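Local structure of NAD(P)H-FMN oxidoreductase (Bacillus subtilis, 5LVA) at residues A[59-65]-A[100-106]; A[3-9]-A[31-37]; A[42-46]-A[74-78]. The protein probably uses NAD(P)H to reduce flavin, as an FMN-binding oxidoreductase with a flavodoxin-like fold. All coordinates share one frame; numbering follows the deposited sequence.

Contact 1: A[59-65]-A[100-106]; sequences RIVFQFP and EFMVAVS. With FMN (flavin mononucleotide), chain C.
Arg59 to Pro65 run beside Glu100 to Ser106 as parallel neighbours in the sheet of the flavodoxin-like fold. With helix 73-82 between them in the chain, they form a beta-alpha-beta unit. Even-numbered residues of 59-65 make the backbone bonds. Ile60, Phe62 and Phe64 each donate an N-H to 100-106 and each accept one in return. Ala104 N to Phe62 O is 2.8 Å and almost straight, while Ser106 N to Phe64 O is weak. Arg59, Val61 and Gln63 turn their N-H and C=O the other way, toward strand 3-7.

The charged pair lies at the start of the strands. Arg59 meets Glu100 side-on, with NE 2.9 Å and NH2 3.1 Å from the same oxygen, OE1. The oxygen sits in the guanidinium plane, but the nitrogens approach from above the carboxylate, whose plane is turned 60° away. A bend at chi3 (-70°) swings the guanidinium of Arg59 into place. NH2 also bonds to Lys172 O.

Apolar contacts divide between the faces. On one, Val61 CG2 lies 3.6 Å from Met102 CG, the two side chains running alongside each other. On the other, Phe62 CE1 sits over one face of the Phe101 ring, toward its rim. Phe64 follows, its CZ 3.7 Å from Val103 CG1 and its CE2 near Val105 CG2.

The strand ends reach FMN. Pro65 CB packs 3.5 Å from the ribityl C4', and Ser106 OG shares a hydrogen bond with O4' at 2.8 Å.

Contact 2: A[3-9]-A[31-37]; sequences VLVLAFH and ITLRDLY. With FMN (flavin mononucleotide), chain C.
Ala7 O takes the N-H of Leu36 at 3.2 Å in a nearly straight bond, and a water sits 2.8 Å from the same oxygen. That water also accepts from the backbone N-H groups of His9 and Tyr37. It therefore links the two segments where the strand pairing stops. A second water donates to His9 O at 2.7 Å and to Asp35 OD1. The same carboxylate oxygen caps Gln38 N at the start of helix 36-39.

Before this point the backbones pair in parallel. Val3 O and Val5 O receive Thr32 N and Arg34 N, while Thr32 O and Arg34 O receive Val5 N and Ala7 N.

Side chains pack on both faces. On one, Ile31 lies alongside Val3, with Ile31 CD1 3.6 Å from Val3 CB. On the other, Leu6 runs beside Arg34, and its CD2 is near Arg34 NH1. The guanidinium of Arg34 has acidic partners in Glu50 and Glu39. Leu36 CD1 touches Leu6 CB at 3.6 Å and also lies over one face of the Phe8 ring, 4.2 Å from its centroid, a CH-pi contact. The Tyr37 ring packs against the end of 3-9, with its CD2 3.3 Å from His9 O.

CG of His9 stands anti to its backbone N (chi1 -169°), and the ring presents its edge to the FMN phosphate. NE2 donates to O1P; the modelled separation is very short and its exact value doubtful. A first strand that leads into a loop touching the flavin phosphate is characteristic of the flavodoxin-like fold.

Contact 3: A[42-46]-A[74-78]; sequences DEAID and LLKKW
Ile45 holds CG1 anti to its carbonyl carbon (chi1 -63°) and then runs straight on (chi2 -177°), which carries CD1 to residues 74-78 of helix 73-82. Leu74 holds CG anti to its own backbone N (chi1 -179°), and its CD1 comes out to meet the loop.

Ile45 CD1 and Leu74 CD1 are 3.9 Å apart, and the side chains meet at a slant. Ile45 CD1 also rests 3.8 Å from Trp78 CA. Ile45 CD1 is 4.1 Å from Trp78 CD1, in the five-membered part of the indole. This one methyl thus touches both Leu74 and Trp78, which lie one helical turn apart. The indole NE1 of Trp78 bonds to Glu50 of helix 47-56.

Leu74 CD1 has a further neighbour in Glu43 CG, at 3.8 Å. The two side chains run antiparallel past one another.

Helix 73-82 connects strands 59-65 and 100-106 in the flavodoxin-like fold. The loop that holds residues 42-46 leads from helix 36-39 to helix 47-56. Within the loop Asp42 makes an Asx turn, its OD1 accepting from Ala44 N. Asp46 ends the loop as an N-cap, its OD1 bonded to Lys49 N.

The polar contact is at the more accessible edge. Lys77 NZ forms a salt bridge with Glu43 OE1; at 3.2 Å the hydrogen bond is weak. The Lys77 side chain lies roughly perpendicular to that of Glu43. A water joins the same pair by another route. It accepts from Lys77 NZ at 3.0 Å and donates to Glu43 O at 3.3 Å.

In the fold
Contacts 1 and 2 belong to one parallel sheet, where strands 3-7 and 59-65 are neighbours. Their centres are 9 Å apart. Gln63 O and Phe8 N, 2.7 Å apart, probably form a hydrogen bond between them. Both contacts reach FMN, contact 1 at the ribityl chain and contact 2 at the phosphate. Contact 3 lies further off, its centre 16 Å from that of contact 1 and 13 Å from that of contact 2. Its helix covers the sheet face that carries Phe62 and Leu6. Contacts 2 and 3 meet where Tyr37 OH probably bonds to Leu74 N, at 3.3 Å. Contact 3 lies away from the flavin: at nearest atoms, the Glu43 side chain is about 13 Å from FMN and that of Leu74 about 9 Å from that of His9.

Contact 1: A[59-65]-A[100-106]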
loop_
_atom_site.group_PDB
_atom_site.type_symbol
_atom_site.label_atom_id
_atom_site.label_comp_id
_atom_site.label_asym_id
_atom_site.label_seq_id
_atom_site.Cartn_x
_atom_site.Cartn_y
_atom_site.Cartn_z
ATOM N N ARG A 59 -1.683 10.328 6.429
ATOM C CA ARG A 59 -1.054 9.036 6.255
ATOM C C ARG A 59 -1.413 8.466 4.894
ATOM O O ARG A 59 -2.558 8.516 4.491
ATOM C CB ARG A 59 -1.488 8.075 7.356
ATOM C CG ARG A 59 -0.869 6.697 7.233
ATOM C CD ARG A 59 -1.453 5.727 8.226
ATOM N NE ARG A 59 -1.049 6.045 9.584
ATOM C CZ ARG A 59 -1.271 5.265 10.633
ATOM N NH1 ARG A 59 -1.903 4.112 10.481
ATOM N NH2 ARG A 59 -0.859 5.641 11.838
ATOM N N ILE A 60 -0.431 7.921 4.188
ATOM C CA ILE A 60 -0.670 7.308 2.890
ATOM C C ILE A 60 -0.373 5.813 2.917
ATOM O O ILE A 60 0.715 5.391 3.294
ATOM C CB ILE A 60 0.169 7.969 1.815
ATOM C CG1 ILE A 60 0.027 9.478 1.939
ATOM C CG2 ILE A 60 -0.272 7.493 0.445
ATOM C CD1 ILE A 60 0.785 10.224 0.935
ATOM N N VAL A 61 -1.366 5.022 2.525
ATOM C CA VAL A 61 -1.278 3.570 2.570
ATOM C C VAL A 61 -1.293 2.988 1.177
ATOM O O VAL A 61 -2.246 3.170 0.443
ATOM C CB VAL A 61 -2.435 2.970 3.373
ATOM C CG1 VAL A 61 -2.392 1.470 3.324
ATOM C CG2 VAL A 61 -2.393 3.461 4.807
ATOM N N PHE A 62 -0.231 2.290 0.809
ATOM C CA PHE A 62 -0.182 1.617 -0.479
ATOM C C PHE A 62 -0.619 0.172 -0.306
ATOM O O PHE A 62 0.061 -0.612 0.349
ATOM C CB PHE A 62 1.220 1.699 -1.078
ATOM C CG PHE A 62 1.699 3.105 -1.305
ATOM C CD1 PHE A 62 2.316 3.819 -0.289
ATOM C CD2 PHE A 62 1.523 3.718 -2.529
ATOM C CE1 PHE A 62 2.753 5.118 -0.497
ATOM C CE2 PHE A 62 1.948 5.016 -2.745
ATOM C CZ PHE A 62 2.572 5.713 -1.729
ATOM N N GLN A 63 -1.778 -0.167 -0.869
ATOM C CA GLN A 63 -2.338 -1.502 -0.739
ATOM C C GLN A 63 -2.258 -2.236 -2.059
ATOM O O GLN A 63 -2.738 -1.745 -3.067
ATOM C CB GLN A 63 -3.782 -1.438 -0.259
ATOM C CG GLN A 63 -4.398 -2.795 0.001
ATOM C CD GLN A 63 -5.863 -2.733 0.397
ATOM O OE1 GLN A 63 -6.338 -1.751 0.953
ATOM N NE2 GLN A 63 -6.581 -3.802 0.120
ATOM N N PHE A 64 -1.652 -3.416 -2.057
ATOM C CA PHE A 64 -1.497 -4.173 -3.285
ATOM C C PHE A 64 -1.220 -5.624 -2.995
ATOM O O PHE A 64 -0.860 -5.965 -1.886
ATOM C CB PHE A 64 -0.376 -3.579 -4.150
ATOM C CG PHE A 64 0.959 -3.434 -3.445
ATOM C CD1 PHE A 64 1.273 -2.275 -2.757
ATOM C CD2 PHE A 64 1.910 -4.444 -3.510
ATOM C CE1 PHE A 64 2.481 -2.139 -2.143
ATOM C CE2 PHE A 64 3.117 -4.309 -2.896
ATOM C CZ PHE A 64 3.409 -3.160 -2.208
ATOM N N PRO A 65 -1.436 -6.500 -3.981
ATOM C CA PRO A 65 -0.956 -7.866 -3.807
ATOM C C PRO A 65 0.522 -7.942 -4.142
ATOM O O PRO A 65 0.987 -7.193 -4.997
ATOM C CB PRO A 65 -1.786 -8.661 -4.810
ATOM C CG PRO A 65 -2.060 -7.693 -5.886
ATOM C CD PRO A 65 -2.275 -6.374 -5.186
ATOM N N GLU A 100 2.895 10.078 7.282
ATOM C CA GLU A 100 3.164 8.662 7.478
ATOM C C GLU A 100 3.007 7.883 6.180
ATOM O O GLU A 100 2.219 8.252 5.312
ATOM C CB GLU A 100 2.251 8.087 8.562
ATOM C CG GLU A 100 2.605 8.549 9.960
ATOM C CD GLU A 100 1.562 8.175 11.007
ATOM O OE1 GLU A 100 0.349 8.259 10.718
ATOM O OE2 GLU A 100 1.959 7.818 12.135
ATOM N N PHE A 101 3.765 6.799 6.073
ATOM C CA PHE A 101 3.882 6.006 4.864
ATOM C C PHE A 101 3.786 4.556 5.288
ATOM O O PHE A 101 4.597 4.099 6.065
ATOM C CB PHE A 101 5.219 6.319 4.184
ATOM C CG PHE A 101 5.493 5.568 2.896
ATOM C CD1 PHE A 101 5.575 4.185 2.861
ATOM C CD2 PHE A 101 5.801 6.272 1.736
ATOM C CE1 PHE A 101 5.867 3.528 1.685
ATOM C CE2 PHE A 101 6.111 5.615 0.556
ATOM C CZ PHE A 101 6.135 4.250 0.531
ATOM N N MET A 102 2.801 3.820 4.804
ATOM C CA MET A 102 2.789 2.408 5.119
ATOM C C MET A 102 2.338 1.549 3.937
ATOM O O MET A 102 1.718 2.023 2.994
ATOM C CB MET A 102 1.937 2.147 6.362
ATOM C CG MET A 102 0.484 1.842 6.160
ATOM S SD MET A 102 -0.186 0.942 7.590
ATOM C CE MET A 102 0.607 -0.607 7.285
ATOM N N VAL A 103 2.721 0.284 3.989
ATOM C CA VAL A 103 2.414 -0.670 2.945
ATOM C C VAL A 103 1.478 -1.717 3.504
ATOM O O VAL A 103 1.685 -2.196 4.596
ATOM C CB VAL A 103 3.707 -1.348 2.393
ATOM C CG1 VAL A 103 3.368 -2.531 1.482
ATOM C CG2 VAL A 103 4.550 -0.341 1.663
ATOM N N ALA A 104 0.442 -2.062 2.755
ATOM C CA ALA A 104 -0.416 -3.185 3.120
ATOM C C ALA A 104 -0.389 -4.180 1.981
ATOM O O ALA A 104 -0.883 -3.902 0.910
ATOM C CB ALA A 104 -1.838 -2.724 3.413
ATOM N N VAL A 105 0.195 -5.341 2.209
ATOM C CA VAL A 105 0.483 -6.234 1.109
ATOM C C VAL A 105 0.034 -7.646 1.441
ATOM O O VAL A 105 0.142 -8.108 2.570
ATOM C CB VAL A 105 1.998 -6.199 0.752
ATOM C CG1 VAL A 105 2.854 -6.607 1.943
ATOM C CG2 VAL A 105 2.305 -7.070 -0.439
ATOM N N SER A 106 -0.527 -8.314 0.454
ATOM C CA SER A 106 -0.953 -9.679 0.630
ATOM C C SER A 106 -0.035 -10.597 -0.172
ATOM O O SER A 106 0.394 -10.249 -1.265
ATOM C CB SER A 106 -2.408 -9.835 0.198
ATOM O OG SER A 106 -2.557 -9.461 -1.153
HETATM N N1 FMN C . 2.698 -14.456 -3.825
HETATM C C2 FMN C . 3.867 -14.434 -3.091
HETATM O O2 FMN C . 3.878 -14.828 -1.929
HETATM N N3 FMN C . 5.034 -13.964 -3.640
HETATM C C4 FMN C . 5.059 -13.520 -4.932
HETATM O O4 FMN C . 6.121 -13.103 -5.379
HETATM C C4A FMN C . 3.883 -13.543 -5.688
HETATM N N5 FMN C . 3.879 -13.100 -6.986
HETATM C C5A FMN C . 2.727 -13.117 -7.735
HETATM C C6 FMN C . 2.759 -12.658 -9.042
HETATM C C7 FMN C . 1.622 -12.645 -9.822
HETATM C C7M FMN C . 1.696 -12.138 -11.236
HETATM C C8 FMN C . 0.427 -13.114 -9.273
HETATM C C8M FMN C . -0.838 -13.118 -10.078
HETATM C C9 FMN C . 0.399 -13.576 -7.963
HETATM C C9A FMN C . 1.542 -13.571 -7.182
HETATM N N10 FMN C . 1.530 -14.034 -5.871
HETATM C C10 FMN C . 2.701 -14.011 -5.129
HETATM C "C1'" FMN C . 0.248 -14.495 -5.237
HETATM C "C2'" FMN C . -0.411 -13.177 -4.757
HETATM O "O2'" FMN C . 0.424 -12.485 -3.833
HETATM C "C3'" FMN C . -1.858 -13.286 -4.247
HETATM O "O3'" FMN C . -2.612 -13.683 -5.366
HETATM C "C4'" FMN C . -2.358 -11.934 -3.703
HETATM O "O4'" FMN C . -1.483 -11.512 -2.703
HETATM C "C5'" FMN C . -3.730 -11.831 -3.049
HETATM O "O5'" FMN C . -4.728 -11.834 -4.034
HETATM P P FMN C . -6.046 -10.913 -4.131
HETATM O O1P FMN C . -6.062 -10.552 -5.570
HETATM O O2P FMN C . -7.220 -11.733 -3.716
HETATM O O3P FMN C . -6.060 -9.639 -3.364
#

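Contact 2: A[3-9]-A[31-37]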
loop_
_atom_site.group_PDB
_atom_site.type_symbol
_atom_site.label_atom_id
_atom_site.label_comp_id
_atom_site.label_asym_id
_atom_site.label_seq_id
_atom_site.Cartn_x
_atom_site.Cartn_y
_atom_site.Cartn_z
ATOM N N VAL A 3 -6.612 9.356 6.476
ATOM C CA VAL A 3 -5.855 8.279 5.872
ATOM C C VAL A 3 -6.222 8.031 4.422
ATOM O O VAL A 3 -7.353 7.697 4.110
ATOM C CB VAL A 3 -6.045 6.978 6.652
ATOM C CG1 VAL A 3 -5.210 5.881 6.050
ATOM C CG2 VAL A 3 -5.699 7.182 8.122
ATOM N N LEU A 4 -5.243 8.184 3.539
ATOM C CA LEU A 4 -5.421 7.911 2.124
ATOM C C LEU A 4 -4.973 6.484 1.803
ATOM O O LEU A 4 -3.817 6.144 2.002
ATOM C CB LEU A 4 -4.639 8.930 1.300
ATOM C CG LEU A 4 -4.701 8.869 -0.222
ATOM C CD1 LEU A 4 -6.102 9.156 -0.740
ATOM C CD2 LEU A 4 -3.719 9.844 -0.805
ATOM N N VAL A 5 -5.892 5.638 1.349
ATOM C CA VAL A 5 -5.543 4.271 0.984
ATOM C C VAL A 5 -5.542 4.137 -0.516
ATOM O O VAL A 5 -6.597 4.133 -1.149
ATOM C CB VAL A 5 -6.518 3.209 1.560
ATOM C CG1 VAL A 5 -6.074 1.813 1.164
ATOM C CG2 VAL A 5 -6.633 3.311 3.070
ATOM N N LEU A 6 -4.355 4.021 -1.090
ATOM C CA LEU A 6 -4.234 3.822 -2.517
ATOM C C LEU A 6 -4.148 2.338 -2.835
ATOM O O LEU A 6 -3.127 1.720 -2.597
ATOM C CB LEU A 6 -3.013 4.566 -3.041
ATOM C CG LEU A 6 -2.938 6.024 -2.583
ATOM C CD1 LEU A 6 -1.662 6.681 -3.048
ATOM C CD2 LEU A 6 -4.123 6.767 -3.118
ATOM N N ALA A 7 -5.226 1.764 -3.368
ATOM C CA ALA A 7 -5.247 0.333 -3.657
ATOM C C ALA A 7 -4.847 0.067 -5.090
ATOM O O ALA A 7 -5.369 0.683 -6.006
ATOM C CB ALA A 7 -6.601 -0.251 -3.368
ATOM N N PHE A 8 -3.900 -0.849 -5.275
ATOM C CA PHE A 8 -3.412 -1.184 -6.602
ATOM C C PHE A 8 -3.615 -2.661 -6.917
ATOM O O PHE A 8 -2.764 -3.497 -6.629
ATOM C CB PHE A 8 -1.932 -0.831 -6.752
ATOM C CG PHE A 8 -1.629 0.645 -6.690
ATOM C CD1 PHE A 8 -1.473 1.286 -5.474
ATOM C CD2 PHE A 8 -1.442 1.372 -7.850
ATOM C CE1 PHE A 8 -1.167 2.627 -5.409
ATOM C CE2 PHE A 8 -1.137 2.719 -7.790
ATOM C CZ PHE A 8 -1.003 3.348 -6.567
ATOM N N HIS A 9 -4.748 -2.965 -7.520
ATOM C CA HIS A 9 -5.073 -4.301 -7.936
ATOM C C HIS A 9 -5.705 -4.224 -9.320
ATOM O O HIS A 9 -6.620 -3.451 -9.539
ATOM C CB HIS A 9 -6.011 -4.955 -6.938
ATOM C CG HIS A 9 -6.186 -6.420 -7.153
ATOM N ND1 HIS A 9 -6.619 -6.950 -8.349
ATOM C CD2 HIS A 9 -5.987 -7.469 -6.329
ATOM C CE1 HIS A 9 -6.677 -8.261 -8.251
ATOM N NE2 HIS A 9 -6.297 -8.605 -7.035
ATOM N N ILE A 31 -11.080 7.754 6.389
ATOM C CA ILE A 31 -10.532 6.960 5.307
ATOM C C ILE A 31 -11.010 7.432 3.950
ATOM O O ILE A 31 -12.200 7.570 3.714
ATOM C CB ILE A 31 -10.900 5.472 5.432
ATOM C CG1 ILE A 31 -10.446 4.901 6.764
ATOM C CG2 ILE A 31 -10.246 4.691 4.326
ATOM C CD1 ILE A 31 -8.978 4.832 6.878
ATOM N N THR A 32 -10.059 7.671 3.062
ATOM C CA THR A 32 -10.319 7.856 1.647
ATOM C C THR A 32 -9.781 6.644 0.894
ATOM O O THR A 32 -8.578 6.528 0.704
ATOM C CB THR A 32 -9.640 9.116 1.126
ATOM O OG1 THR A 32 -9.923 10.199 2.007
ATOM C CG2 THR A 32 -10.083 9.450 -0.267
ATOM N N LEU A 33 -10.645 5.728 0.481
ATOM C CA LEU A 33 -10.162 4.574 -0.264
ATOM C C LEU A 33 -10.291 4.844 -1.746
ATOM O O LEU A 33 -11.238 5.466 -2.182
ATOM C CB LEU A 33 -10.904 3.297 0.126
ATOM C CG LEU A 33 -10.264 2.036 -0.464
ATOM C CD1 LEU A 33 -10.214 0.927 0.561
ATOM C CD2 LEU A 33 -11.006 1.557 -1.685
ATOM N N ARG A 34 -9.301 4.409 -2.507
ATOM C CA ARG A 34 -9.296 4.602 -3.942
ATOM C C ARG A 34 -8.832 3.331 -4.633
ATOM O O ARG A 34 -7.977 2.615 -4.133
ATOM C CB ARG A 34 -8.409 5.777 -4.334
ATOM C CG ARG A 34 -8.905 7.111 -3.857
ATOM C CD ARG A 34 -7.977 8.234 -4.288
ATOM N NE ARG A 34 -7.968 8.406 -5.733
ATOM C CZ ARG A 34 -6.883 8.673 -6.449
ATOM N NH1 ARG A 34 -5.712 8.795 -5.850
ATOM N NH2 ARG A 34 -6.965 8.808 -7.762
ATOM N N ASP A 35 -9.430 3.066 -5.784
ATOM C CA ASP A 35 -9.117 1.929 -6.621
ATOM C C ASP A 35 -8.470 2.482 -7.864
ATOM O O ASP A 35 -9.159 2.905 -8.802
ATOM C CB ASP A 35 -10.392 1.150 -6.951
ATOM C CG ASP A 35 -10.153 -0.046 -7.845
ATOM O OD1 ASP A 35 -9.076 -0.186 -8.441
ATOM O OD2 ASP A 35 -11.076 -0.858 -7.961
ATOM N N LEU A 36 -7.148 2.480 -7.892
ATOM C CA LEU A 36 -6.452 3.218 -8.931
ATOM C C LEU A 36 -6.549 2.609 -10.321
ATOM O O LEU A 36 -6.634 3.342 -11.290
ATOM C CB LEU A 36 -4.997 3.403 -8.539
ATOM C CG LEU A 36 -4.968 4.633 -7.640
ATOM C CD1 LEU A 36 -4.830 4.244 -6.183
ATOM C CD2 LEU A 36 -3.922 5.591 -8.078
ATOM N N TYR A 37 -6.559 1.285 -10.426
ATOM C CA TYR A 37 -6.726 0.646 -11.724
ATOM C C TYR A 37 -8.099 0.955 -12.298
ATOM O O TYR A 37 -8.278 1.052 -13.504
ATOM C CB TYR A 37 -6.529 -0.866 -11.622
ATOM C CG TYR A 37 -5.115 -1.319 -11.866
ATOM C CD1 TYR A 37 -4.638 -1.479 -13.147
ATOM C CD2 TYR A 37 -4.258 -1.582 -10.814
ATOM C CE1 TYR A 37 -3.358 -1.886 -13.380
ATOM C CE2 TYR A 37 -2.969 -1.998 -11.041
ATOM C CZ TYR A 37 -2.522 -2.144 -12.322
ATOM O OH TYR A 37 -1.239 -2.556 -12.548
HETATM N N1 FMN C . 2.698 -14.456 -3.825
HETATM C C2 FMN C . 3.867 -14.434 -3.091
HETATM O O2 FMN C . 3.878 -14.828 -1.929
HETATM N N3 FMN C . 5.034 -13.964 -3.640
HETATM C C4 FMN C . 5.059 -13.520 -4.932
HETATM O O4 FMN C . 6.121 -13.103 -5.379
HETATM C C4A FMN C . 3.883 -13.543 -5.688
HETATM N N5 FMN C . 3.879 -13.100 -6.986
HETATM C C5A FMN C . 2.727 -13.117 -7.735
HETATM C C6 FMN C . 2.759 -12.658 -9.042
HETATM C C7 FMN C . 1.622 -12.645 -9.822
HETATM C C7M FMN C . 1.696 -12.138 -11.236
HETATM C C8 FMN C . 0.427 -13.114 -9.273
HETATM C C8M FMN C . -0.838 -13.118 -10.078
HETATM C C9 FMN C . 0.399 -13.576 -7.963
HETATM C C9A FMN C . 1.542 -13.571 -7.182
HETATM N N10 FMN C . 1.530 -14.034 -5.871
HETATM C C10 FMN C . 2.701 -14.011 -5.129
HETATM C "C1'" FMN C . 0.248 -14.495 -5.237
HETATM C "C2'" FMN C . -0.411 -13.177 -4.757
HETATM O "O2'" FMN C . 0.424 -12.485 -3.833
HETATM C "C3'" FMN C . -1.858 -13.286 -4.247
HETATM O "O3'" FMN C . -2.612 -13.683 -5.366
HETATM C "C4'" FMN C . -2.358 -11.934 -3.703
HETATM O "O4'" FMN C . -1.483 -11.512 -2.703
HETATM C "C5'" FMN C . -3.730 -11.831 -3.049
HETATM O "O5'" FMN C . -4.728 -11.834 -4.034
HETATM P P FMN C . -6.046 -10.913 -4.131
HETATM O O1P FMN C . -6.062 -10.552 -5.570
HETATM O O2P FMN C . -7.220 -11.733 -3.716
HETATM O O3P FMN C . -6.060 -9.639 -3.364
HETATM O O HOH W 1 -6.700 -0.578 -8.077
HETATM O O HOH W 2 -9.156 -2.621 -9.985
#

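Contact 3: A[42-46]-A[74-78]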
loop_
_atom_site.group_PDB
_atom_site.type_symbol
_atom_site.label_atom_id
_atom_site.label_comp_id
_atom_site.label_asym_id
_atom_site.label_seq_id
_atom_site.Cartn_x
_atom_site.Cartn_y
_atom_site.Cartn_z
ATOM N N ASP A 42 -6.548 3.203 -18.440
ATOM C CA ASP A 42 -5.537 3.252 -19.475
ATOM C C ASP A 42 -4.198 3.665 -18.882
ATOM O O ASP A 42 -3.279 4.026 -19.603
ATOM C CB ASP A 42 -5.960 4.205 -20.595
ATOM C CG ASP A 42 -6.102 5.637 -20.124
ATOM O OD1 ASP A 42 -6.219 5.863 -18.895
ATOM O OD2 ASP A 42 -6.094 6.539 -20.988
ATOM N N GLU A 43 -4.112 3.595 -17.556
ATOM C CA GLU A 43 -2.902 3.930 -16.788
ATOM C C GLU A 43 -2.405 5.353 -17.014
ATOM O O GLU A 43 -1.249 5.647 -16.751
ATOM C CB GLU A 43 -1.779 2.939 -17.098
ATOM C CG GLU A 43 -1.996 1.569 -16.485
ATOM C CD GLU A 43 -1.021 0.536 -16.993
ATOM O OE1 GLU A 43 -0.511 0.704 -18.123
ATOM O OE2 GLU A 43 -0.783 -0.458 -16.278
ATOM N N ALA A 44 -3.274 6.234 -17.499
ATOM C CA ALA A 44 -2.909 7.635 -17.668
ATOM C C ALA A 44 -3.240 8.398 -16.401
ATOM O O ALA A 44 -4.385 8.720 -16.159
ATOM C CB ALA A 44 -3.614 8.236 -18.851
ATOM N N ILE A 45 -2.221 8.687 -15.598
ATOM C CA ILE A 45 -2.423 9.187 -14.245
ATOM C C ILE A 45 -2.530 10.704 -14.210
ATOM O O ILE A 45 -1.788 11.402 -14.877
ATOM C CB ILE A 45 -1.280 8.705 -13.320
ATOM C CG1 ILE A 45 -1.296 7.177 -13.238
ATOM C CG2 ILE A 45 -1.394 9.302 -11.924
ATOM C CD1 ILE A 45 -0.268 6.588 -12.310
ATOM N N ASP A 46 -3.493 11.199 -13.451
ATOM C CA ASP A 46 -3.651 12.622 -13.227
ATOM C C ASP A 46 -2.704 13.028 -12.093
ATOM O O ASP A 46 -3.036 12.909 -10.915
ATOM C CB ASP A 46 -5.113 12.932 -12.893
ATOM C CG ASP A 46 -5.436 14.416 -12.911
ATOM O OD1 ASP A 46 -4.601 15.230 -12.470
ATOM O OD2 ASP A 46 -6.557 14.759 -13.349
ATOM N N LEU A 74 1.234 -0.542 -11.913
ATOM C CA LEU A 74 0.640 0.791 -11.883
ATOM C C LEU A 74 1.165 1.605 -10.698
ATOM O O LEU A 74 1.271 2.828 -10.767
ATOM C CB LEU A 74 -0.882 0.703 -11.835
ATOM C CG LEU A 74 -1.589 2.057 -11.837
ATOM C CD1 LEU A 74 -1.139 2.899 -13.016
ATOM C CD2 LEU A 74 -3.086 1.899 -11.800
ATOM N N LEU A 75 1.511 0.921 -9.617
ATOM C CA LEU A 75 2.128 1.587 -8.480
ATOM C C LEU A 75 3.520 2.098 -8.835
ATOM O O LEU A 75 3.862 3.227 -8.509
ATOM C CB LEU A 75 2.192 0.660 -7.272
ATOM C CG LEU A 75 2.989 1.180 -6.067
ATOM C CD1 LEU A 75 2.574 2.582 -5.676
ATOM C CD2 LEU A 75 2.834 0.248 -4.891
ATOM N N LYS A 76 4.307 1.281 -9.523
ATOM C CA LYS A 76 5.628 1.712 -9.979
ATOM C C LYS A 76 5.542 2.962 -10.856
ATOM O O LYS A 76 6.321 3.901 -10.690
ATOM C CB LYS A 76 6.332 0.597 -10.753
ATOM C CG LYS A 76 7.813 0.870 -10.927
ATOM C CD LYS A 76 8.419 1.223 -9.582
ATOM C CE LYS A 76 9.751 1.905 -9.696
ATOM N NZ LYS A 76 9.744 3.263 -10.260
ATOM N N LYS A 77 4.591 2.954 -11.787
ATOM C CA LYS A 77 4.300 4.108 -12.625
ATOM C C LYS A 77 3.806 5.301 -11.814
ATOM O O LYS A 77 4.152 6.443 -12.099
ATOM C CB LYS A 77 3.263 3.737 -13.678
ATOM C CG LYS A 77 3.025 4.799 -14.707
ATOM C CD LYS A 77 2.059 4.304 -15.746
ATOM C CE LYS A 77 2.717 3.327 -16.675
ATOM N NZ LYS A 77 1.773 2.931 -17.762
ATOM N N TRP A 78 3.001 5.025 -10.796
ATOM C CA TRP A 78 2.553 6.064 -9.881
ATOM C C TRP A 78 3.717 6.765 -9.183
ATOM O O TRP A 78 3.753 7.988 -9.118
ATOM C CB TRP A 78 1.610 5.479 -8.840
ATOM C CG TRP A 78 0.891 6.496 -8.026
ATOM C CD1 TRP A 78 -0.371 6.961 -8.237
ATOM C CD2 TRP A 78 1.378 7.166 -6.857
ATOM N NE1 TRP A 78 -0.696 7.883 -7.281
ATOM C CE2 TRP A 78 0.359 8.026 -6.420
ATOM C CE3 TRP A 78 2.575 7.121 -6.137
ATOM C CZ2 TRP A 78 0.498 8.835 -5.295
ATOM C CZ3 TRP A 78 2.713 7.932 -5.027
ATOM C CH2 TRP A 78 1.679 8.770 -4.615
HETATM O O HOH W 3 0.841 5.388 -19.229
#